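Local coordinates for protein putative glycoside hydrolase (PDB 3GYC) that is a putative glycoside hydrolase, a cellulase-like protein with a TIM-barrel fold that probably binds and cleaves carbohydrate chains, at residues Arg29-Ala34 against Gly83-Asn88; Glu161-Ser166 against Pro176-Gly181. One frame throughout, in Å; residues are numbered along the deposited sequence.

Contact 1: Arg29-Ala34 against Gly83-Asn88. With EDO (1,2-ethanediol), chain E; EDO (1,2-ethanediol), chain D.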
ATOM      1  N   ARG A  29       0.460  16.088   4.038  1.00 10.69           N
ATOM      2  CA  ARG A  29       0.444  16.371   5.483  1.00 10.81           C
ATOM      3  C   ARG A  29       1.596  17.180   5.899  1.00 11.65           C
ATOM      4  O   ARG A  29       2.523  16.719   6.607  1.00 10.68           O
ATOM      5  CB  ARG A  29       0.336  15.066   6.261  1.00 10.19           C
ATOM      6  CG  ARG A  29      -0.993  14.389   6.099  1.00 11.05           C
ATOM      7  CD  ARG A  29      -1.207  13.284   7.180  1.00 10.93           C
ATOM      8  NE  ARG A  29      -1.338  13.838   8.528  1.00 12.21           N
ATOM      9  CZ  ARG A  29      -2.471  14.193   9.124  1.00 11.33           C
ATOM     10  NH1 ARG A  29      -3.628  14.194   8.496  1.00 13.73           N
ATOM     11  NH2 ARG A  29      -2.424  14.710  10.340  1.00 13.04           N
ATOM     12  N   ARG A  30       1.585  18.416   5.385  1.00 12.05           N
ATOM     13  CA  ARG A  30       2.706  19.314   5.603  1.00 12.84           C
ATOM     14  C   ARG A  30       2.300  20.702   6.124  1.00 11.05           C
ATOM     15  O   ARG A  30       3.060  21.649   6.040  1.00 10.80           O
ATOM     16  CB  ARG A  30       3.553  19.371   4.341  1.00 15.32           C
ATOM     17  CG  ARG A  30       3.875  17.990   3.780  1.00 16.30           C
ATOM     18  CD  ARG A  30       4.837  18.113   2.635  1.00 16.02           C
ATOM     19  NE  ARG A  30       6.225  18.316   3.070  1.00 15.72           N
ATOM     20  CZ  ARG A  30       7.177  18.903   2.360  1.00 15.61           C
ATOM     21  NH1 ARG A  30       6.912  19.497   1.210  1.00 15.52           N
ATOM     22  NH2 ARG A  30       8.411  18.924   2.814  1.00 15.76           N
ATOM     23  N   TRP A  31       1.111  20.780   6.714  1.00 11.50           N
ATOM     24  CA  TRP A  31       0.670  21.945   7.472  1.00 10.60           C
ATOM     25  C   TRP A  31       1.262  21.725   8.866  1.00 11.41           C
ATOM     26  O   TRP A  31       1.726  20.643   9.147  1.00 11.13           O
ATOM     27  CB  TRP A  31      -0.871  22.041   7.533  1.00 10.64           C
ATOM     28  CG  TRP A  31      -1.588  20.936   8.185  1.00 10.26           C
ATOM     29  CD1 TRP A  31      -1.863  20.825   9.509  1.00  9.68           C
ATOM     30  CD2 TRP A  31      -2.148  19.787   7.564  1.00 10.06           C
ATOM     31  NE1 TRP A  31      -2.523  19.682   9.755  1.00 10.56           N
ATOM     32  CE2 TRP A  31      -2.725  19.019   8.586  1.00 10.78           C
ATOM     33  CE3 TRP A  31      -2.164  19.296   6.255  1.00  9.52           C
ATOM     34  CZ2 TRP A  31      -3.346  17.819   8.356  1.00 11.57           C
ATOM     35  CZ3 TRP A  31      -2.806  18.082   6.011  1.00 10.05           C
ATOM     36  CH2 TRP A  31      -3.389  17.364   7.046  1.00 11.38           C
ATOM     37  N   PRO A  32       1.234  22.743   9.741  1.00 10.95           N
ATOM     38  CA  PRO A  32       1.888  22.647  11.053  1.00 11.74           C
ATOM     39  C   PRO A  32       1.468  21.456  11.854  1.00 11.26           C
ATOM     40  O   PRO A  32       0.277  21.262  12.082  1.00 11.77           O
ATOM     41  CB  PRO A  32       1.511  23.967  11.729  1.00 12.03           C
ATOM     42  CG  PRO A  32       1.372  24.904  10.564  1.00 12.17           C
ATOM     43  CD  PRO A  32       0.707  24.098   9.514  1.00 12.36           C
ATOM     44  N   GLY A  33       2.468  20.670  12.260  1.00 12.04           N
ATOM     45  CA  GLY A  33       2.260  19.485  13.057  1.00 11.74           C
ATOM     46  C   GLY A  33       1.637  18.298  12.355  1.00 11.79           C
ATOM     47  O   GLY A  33       1.379  17.277  12.978  1.00 11.94           O
ATOM     48  N   ALA A  34       1.491  18.365  11.043  1.00 11.25           N
ATOM     49  CA  ALA A  34       0.759  17.307  10.301  1.00 12.75           C
ATOM     50  C   ALA A  34       1.565  15.996  10.171  1.00 10.13           C
ATOM     51  O   ALA A  34       1.019  14.937   9.939  1.00  9.34           O
ATOM     52  CB  ALA A  34       0.302  17.825   8.942  1.00 12.57           C
ATOM     53  N   GLY A  83      -3.374  11.563   4.743  1.00 11.18           N
ATOM     54  CA  GLY A  83      -3.677  12.706   3.899  1.00 10.77           C
ATOM     55  C   GLY A  83      -4.437  13.850   4.549  1.00 10.79           C
ATOM     56  O   GLY A  83      -4.336  14.093   5.741  1.00 11.46           O
ATOM     57  N   SER A  84      -5.284  14.517   3.758  1.00 10.46           N
ATOM     58  CA  SER A  84      -5.936  15.748   4.172  1.00 11.26           C
ATOM     59  C   SER A  84      -7.388  15.596   4.619  1.00 11.83           C
ATOM     60  O   SER A  84      -8.191  15.019   3.885  1.00 14.46           O
ATOM     61  CB  SER A  84      -5.915  16.748   2.960  1.00 12.70           C
ATOM     62  OG  SER A  84      -4.610  16.961   2.470  1.00 11.82           O
ATOM     63  N   PRO A  85      -7.762  16.199   5.764  1.00 10.27           N
ATOM     64  CA  PRO A  85      -9.119  16.116   6.265  1.00 11.14           C
ATOM     65  C   PRO A  85     -10.015  17.198   5.692  1.00 11.86           C
ATOM     66  O   PRO A  85     -11.152  17.314   6.111  1.00 13.51           O
ATOM     67  CB  PRO A  85      -8.950  16.369   7.769  1.00 11.72           C
ATOM     68  CG  PRO A  85      -7.811  17.384   7.824  1.00 12.38           C
ATOM     69  CD  PRO A  85      -6.871  16.883   6.725  1.00 11.94           C
ATOM     70  N   ASP A  86      -9.478  17.986   4.760  1.00 12.15           N
ATOM     71  CA  ASP A  86     -10.232  19.091   4.151  1.00 11.22           C
ATOM     72  C   ASP A  86      -9.473  19.446   2.854  1.00 10.16           C
ATOM     73  O   ASP A  86      -8.513  18.774   2.495  1.00 10.00           O
ATOM     74  CB  ASP A  86     -10.314  20.277   5.138  1.00 11.09           C
ATOM     75  CG  ASP A  86     -11.529  21.191   4.898  1.00 13.05           C
ATOM     76  OD1 ASP A  86     -12.083  21.250   3.768  1.00 12.60           O
ATOM     77  OD2 ASP A  86     -11.902  21.914   5.853  1.00 14.85           O
HETATM   78  N   MSE A  87      -9.910  20.484   2.152  1.00 11.87           N
HETATM   79  CA  MSE A  87      -9.247  20.861   0.902  0.50 12.96           C
HETATM   80  C   MSE A  87      -7.782  21.190   1.176  1.00 11.39           C
HETATM   81  O   MSE A  87      -7.402  21.658   2.274  1.00 12.12           O
HETATM   82  CB  MSE A  87      -9.952  22.020   0.225  0.50 15.51           C
HETATM   83  CG  MSE A  87     -11.430  21.742   0.008  0.50 18.19           C
HETATM   84 SE   MSE A  87     -12.167  22.776  -1.438  0.38 21.30          SE
HETATM   85  CE  MSE A  87     -11.475  24.556  -0.948  0.50 20.37           C
ATOM     86  N   ASN A  88      -6.942  20.887   0.199  1.00 11.20           N
ATOM     87  CA  ASN A  88      -5.521  21.114   0.363  1.00 12.03           C
ATOM     88  C   ASN A  88      -4.920  21.362  -1.022  1.00 14.27           C
ATOM     89  O   ASN A  88      -5.562  21.087  -2.050  1.00 17.43           O
ATOM     90  CB  ASN A  88      -4.893  19.903   1.048  1.00  9.25           C
ATOM     91  CG  ASN A  88      -3.529  20.204   1.650  1.00  9.54           C
ATOM     92  OD1 ASN A  88      -3.033  21.359   1.628  1.00  7.99           O
ATOM     93  ND2 ASN A  88      -2.955  19.188   2.295  1.00  9.07           N
TER
HETATM   94  C1  EDO E   4       0.445  20.740   2.928  1.00 45.76           C
HETATM   95  O1  EDO E   4       0.386  20.817   1.477  1.00 47.56           O
HETATM   96  C2  EDO E   4      -0.105  21.991   3.585  1.00 45.93           C
HETATM   97  O2  EDO E   4      -1.550  22.064   3.613  1.00 44.39           O
HETATM   98  C1  EDO D   3      -5.624  16.743  11.678  1.00 32.76           C
HETATM   99  O1  EDO D   3      -4.287  16.255  11.898  1.00 32.92           O
HETATM  100  C2  EDO D   3      -6.478  15.644  11.114  1.00 32.54           C
HETATM  101  O2  EDO D   3      -5.823  14.860  10.100  1.00 30.83           O
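NH1 of Arg29 gives one hydrogen bond to the carbonyl Gly83 O, at 2.8 Å, and a second to O2 of the chain D ethanediol, a molecule probably from the crystallisation liquor. The two segments come from the first and second beta-alpha loops of the TIM barrel, beyond strands 17-23 and 53-57, on the rim at the C-terminal ends of the strands. Gly83 O receives NH1 almost along its C=O axis (167°), although it lies somewhat out of the guanidinium plane. Arg29 NE donates to Ala34 O at 3.0 Å, so two backbone carbonyls hold the group; NH2 reaches O1 of the same diol in the guanidinium plane. CG and CD of Arg29 run past Gly83 O, and the bend at chi3 (67°) then swings the guanidinium round so that NH1 meets the same oxygen. Over one guanidinium face lies the rim of the Trp31 indole, with CZ2 3.5 Å above the plane. Ala34 CB sits 3.2 Å over the centre of the indole, brought there by a type II turn from Trp31 to Ala34. The CB of Trp31 is directed at segment 83-88, and chi1 of 62° lays the six-membered ring against it. There Trp31 CH2 packs obliquely on Pro85 CD at 3.5 Å, while Gly83 O and Asn88 ND2 approach the ring edge. Glu28, ending helix 25-28, joins the two loops further, bonding Ser84 OG through its carboxylate and Asn88 ND2 through its carbonyl. Asn88 ND2 also donates to Ser84 OG at 2.8 Å, in the amide plane, which holds the amide in one orientation. Asn88 OD1 accepts a 2.6 Å hydrogen bond from O2 of the chain E ethanediol, probably another crystallisation additive.

Contact 2: Glu161-Ser166 against Pro176-Gly181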
ATOM      1  N   GLU A 161      -5.652  -1.003  -4.517  1.00 16.83           N
ATOM      2  CA  GLU A 161      -6.918  -1.745  -4.310  1.00 18.13           C
ATOM      3  C   GLU A 161      -7.825  -1.774  -5.512  1.00 17.27           C
ATOM      4  O   GLU A 161      -9.040  -1.507  -5.456  1.00 15.68           O
ATOM      5  CB  GLU A 161      -7.631  -1.235  -3.062  1.00 19.13           C
ATOM      6  CG  GLU A 161      -6.749  -1.509  -1.851  1.00 21.15           C
ATOM      7  CD  GLU A 161      -7.251  -0.964  -0.533  1.00 23.32           C
ATOM      8  OE1 GLU A 161      -8.121  -0.051  -0.534  1.00 24.92           O
ATOM      9  OE2 GLU A 161      -6.718  -1.449   0.507  1.00 23.86           O
ATOM     10  N   TRP A 162      -7.201  -2.131  -6.625  1.00 17.51           N
ATOM     11  CA  TRP A 162      -7.919  -2.317  -7.875  1.00 16.25           C
ATOM     12  C   TRP A 162      -9.004  -3.396  -7.725  1.00 16.43           C
ATOM     13  O   TRP A 162      -8.757  -4.445  -7.133  1.00 16.54           O
ATOM     14  CB  TRP A 162      -6.931  -2.732  -8.957  1.00 15.54           C
ATOM     15  CG  TRP A 162      -7.532  -2.926 -10.355  1.00 15.21           C
ATOM     16  CD1 TRP A 162      -7.911  -4.095 -10.929  1.00 15.13           C
ATOM     17  CD2 TRP A 162      -7.780  -1.902 -11.329  1.00 14.50           C
ATOM     18  NE1 TRP A 162      -8.389  -3.869 -12.200  1.00 15.00           N
ATOM     19  CE2 TRP A 162      -8.322  -2.529 -12.467  1.00 14.00           C
ATOM     20  CE3 TRP A 162      -7.603  -0.512 -11.342  1.00 12.92           C
ATOM     21  CZ2 TRP A 162      -8.678  -1.820 -13.609  1.00 13.58           C
ATOM     22  CZ3 TRP A 162      -7.966   0.195 -12.466  1.00 13.39           C
ATOM     23  CH2 TRP A 162      -8.509  -0.459 -13.589  1.00 13.78           C
ATOM     24  N   PRO A 163     -10.199  -3.169  -8.299  1.00 16.65           N
ATOM     25  CA  PRO A 163     -10.611  -1.999  -9.060  1.00 18.08           C
ATOM     26  C   PRO A 163     -11.639  -1.153  -8.309  1.00 18.93           C
ATOM     27  O   PRO A 163     -12.609  -0.720  -8.902  1.00 20.57           O
ATOM     28  CB  PRO A 163     -11.239  -2.634 -10.302  1.00 17.19           C
ATOM     29  CG  PRO A 163     -11.934  -3.818  -9.768  1.00 16.92           C
ATOM     30  CD  PRO A 163     -11.096  -4.303  -8.586  1.00 17.40           C
ATOM     31  N   GLY A 164     -11.443  -0.927  -7.017  1.00 20.26           N
ATOM     32  CA  GLY A 164     -12.404  -0.138  -6.217  1.00 21.71           C
ATOM     33  C   GLY A 164     -12.732   1.231  -6.813  1.00 22.29           C
ATOM     34  O   GLY A 164     -11.827   1.995  -7.177  1.00 21.99           O
ATOM     35  N   ASP A 165     -14.012   1.573  -6.888  1.00 23.11           N
ATOM     36  CA  ASP A 165     -14.398   2.862  -7.489  1.00 25.05           C
ATOM     37  C   ASP A 165     -13.905   4.123  -6.755  1.00 23.92           C
ATOM     38  O   ASP A 165     -13.885   5.196  -7.346  1.00 24.88           O
ATOM     39  CB  ASP A 165     -15.901   2.940  -7.790  1.00 27.30           C
ATOM     40  CG  ASP A 165     -16.775   2.731  -6.572  1.00 29.49           C
ATOM     41  OD1 ASP A 165     -16.269   2.760  -5.433  1.00 31.28           O
ATOM     42  OD2 ASP A 165     -18.004   2.536  -6.772  1.00 32.17           O
ATOM     43  N   SER A 166     -13.526   4.013  -5.486  1.00 22.56           N
ATOM     44  CA  SER A 166     -12.950   5.159  -4.778  1.00 22.49           C
ATOM     45  C   SER A 166     -11.643   5.576  -5.420  1.00 20.09           C
ATOM     46  O   SER A 166     -11.305   6.755  -5.429  1.00 19.84           O
ATOM     47  CB  SER A 166     -12.609   4.826  -3.319  1.00 23.94           C
ATOM     48  OG  SER A 166     -13.763   4.469  -2.592  1.00 26.08           O
ATOM     49  N   PRO A 176     -19.345  -0.816 -14.600  1.00 34.90           N
ATOM     50  CA  PRO A 176     -20.037  -0.812 -13.304  1.00 35.64           C
ATOM     51  C   PRO A 176     -20.367  -2.223 -12.807  1.00 36.60           C
ATOM     52  O   PRO A 176     -20.490  -2.432 -11.597  1.00 37.24           O
ATOM     53  CB  PRO A 176     -21.311  -0.030 -13.601  1.00 35.25           C
ATOM     54  CG  PRO A 176     -21.586  -0.321 -15.029  1.00 35.06           C
ATOM     55  CD  PRO A 176     -20.233  -0.374 -15.689  1.00 34.62           C
ATOM     56  N   ASN A 177     -20.473  -3.175 -13.741  1.00 37.13           N
ATOM     57  CA  ASN A 177     -20.773  -4.573 -13.421  1.00 37.49           C
ATOM     58  C   ASN A 177     -19.635  -5.406 -12.817  1.00 37.48           C
ATOM     59  O   ASN A 177     -19.847  -6.563 -12.453  1.00 37.54           O
ATOM     60  CB  ASN A 177     -21.325  -5.277 -14.658  1.00 37.69           C
ATOM     61  CG  ASN A 177     -22.701  -4.761 -15.059  1.00 37.82           C
ATOM     62  OD1 ASN A 177     -23.257  -3.856 -14.428  1.00 38.10           O
ATOM     63  ND2 ASN A 177     -23.255  -5.339 -16.108  1.00 37.34           N
ATOM     64  N   VAL A 178     -18.432  -4.846 -12.710  1.00 37.72           N
ATOM     65  CA  VAL A 178     -17.332  -5.575 -12.080  1.00 37.04           C
ATOM     66  C   VAL A 178     -17.483  -5.471 -10.561  1.00 37.07           C
ATOM     67  O   VAL A 178     -17.429  -6.485  -9.868  1.00 36.92           O
ATOM     68  CB  VAL A 178     -15.949  -5.089 -12.561  1.00 36.63           C
ATOM     69  CG1 VAL A 178     -14.848  -5.671 -11.696  1.00 35.87           C
ATOM     70  CG2 VAL A 178     -15.744  -5.466 -14.034  1.00 36.27           C
ATOM     71  N   GLY A 179     -17.674  -4.254 -10.053  1.00 37.58           N
ATOM     72  CA  GLY A 179     -17.871  -4.034  -8.618  1.00 37.96           C
ATOM     73  C   GLY A 179     -16.600  -3.987  -7.789  1.00 39.37           C
ATOM     74  O   GLY A 179     -15.546  -4.494  -8.204  1.00 39.03           O
ATOM     75  N   TRP A 180     -16.717  -3.385  -6.599  1.00 40.40           N
ATOM     76  CA  TRP A 180     -15.594  -3.214  -5.669  1.00 41.49           C
ATOM     77  C   TRP A 180     -14.822  -4.523  -5.430  1.00 39.45           C
ATOM     78  O   TRP A 180     -15.399  -5.572  -5.151  1.00 39.22           O
ATOM     79  CB  TRP A 180     -16.039  -2.603  -4.304  1.00 43.48           C
ATOM     80  CG  TRP A 180     -14.839  -2.218  -3.425  1.00 46.24           C
ATOM     81  CD1 TRP A 180     -14.013  -3.074  -2.732  1.00 47.61           C
ATOM     82  CD2 TRP A 180     -14.322  -0.888  -3.178  1.00 48.11           C
ATOM     83  NE1 TRP A 180     -13.014  -2.361  -2.084  1.00 48.83           N
ATOM     84  CE2 TRP A 180     -13.185  -1.023  -2.334  1.00 48.88           C
ATOM     85  CE3 TRP A 180     -14.711   0.396  -3.585  1.00 48.77           C
ATOM     86  CZ2 TRP A 180     -12.433   0.080  -1.901  1.00 49.80           C
ATOM     87  CZ3 TRP A 180     -13.971   1.488  -3.150  1.00 49.15           C
ATOM     88  CH2 TRP A 180     -12.849   1.327  -2.316  1.00 49.83           C
ATOM     89  N   GLY A 181     -13.504  -4.442  -5.571  1.00 37.64           N
ATOM     90  CA  GLY A 181     -12.625  -5.565  -5.281  1.00 35.69           C
ATOM     91  C   GLY A 181     -12.576  -6.762  -6.213  1.00 33.25           C
ATOM     92  O   GLY A 181     -11.709  -7.616  -6.017  1.00 32.30           O
TER
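Pro163 to Ser166 pack against one face and an edge of Trp180 and against Gly181, within the fourth beta-alpha loop of the TIM barrel and without a hydrogen bond across. Glu161 starts the segment just past strand 153-157, at the barrel end where active sites of this fold lie; its OE2 bonds His234. From Glu161 to Gly164 the chain makes a type VI turn, with a cis peptide between Trp162 and Pro163 and Gly164 N bonded to Glu161 O at 2.9 Å. Trp162 turns away from segment 176-181, its NE1 bonded to Ser188. The Pro163 ring lies against segment 176-181: Pro163 CD is 3.7 Å from Gly181 C, and CG meets Val178 CG1 at 4.0 Å. Gly164 meets one face of the Trp180 indole in a CH-pi contact, its CA 3.7 Å from the centroid of the six-membered ring and 17° off the normal, an approach that leaves no room for a side chain. Asp165 and Ser166 then line the ring's edge. Asp165 OD1 stands 3.4 Å from Trp180 CE3, its carboxylate at 78° to the indole, and Ser166 OG lies by Trp180 CZ3, near the ring plane, while also making a weak hydrogen bond with Arg255. With chi1 at -171°, CG of Trp180 lies opposite the backbone N, which brings the ring across to Gly164. Helix 169-172, which links the two segments along the chain after strand 153-157, packs on the first of them, Phe171 touching Pro163 and Ala172 touching Asp165, while Val178 leans on Glu187 of helix 186-200.

How the contacts relate
From the N terminus, strand 17-23 and helix 25-28 lead into segment 29-34; the chain then passes through helix 39-48, strand 53-57, helix 60-65 and strand 71-73 before segment 83-88 closes contact 1. Contact 1 thus bridges helix 39-48 and strand 53-57, tying together two successive loops at the C-terminal ends of the strands. The chain continues through helix 95-105, strand 109-113 and helix 130-146 to strand 153-157, after which contact 2 closes a short loop over helix 169-172, inside a single beta-alpha connection. The two lie in series, neither nesting nor crossing. The centres of contacts 1 and 2 are about 27 Å apart and their nearest atoms about 13 Å apart, so they shape separate parts of the rim.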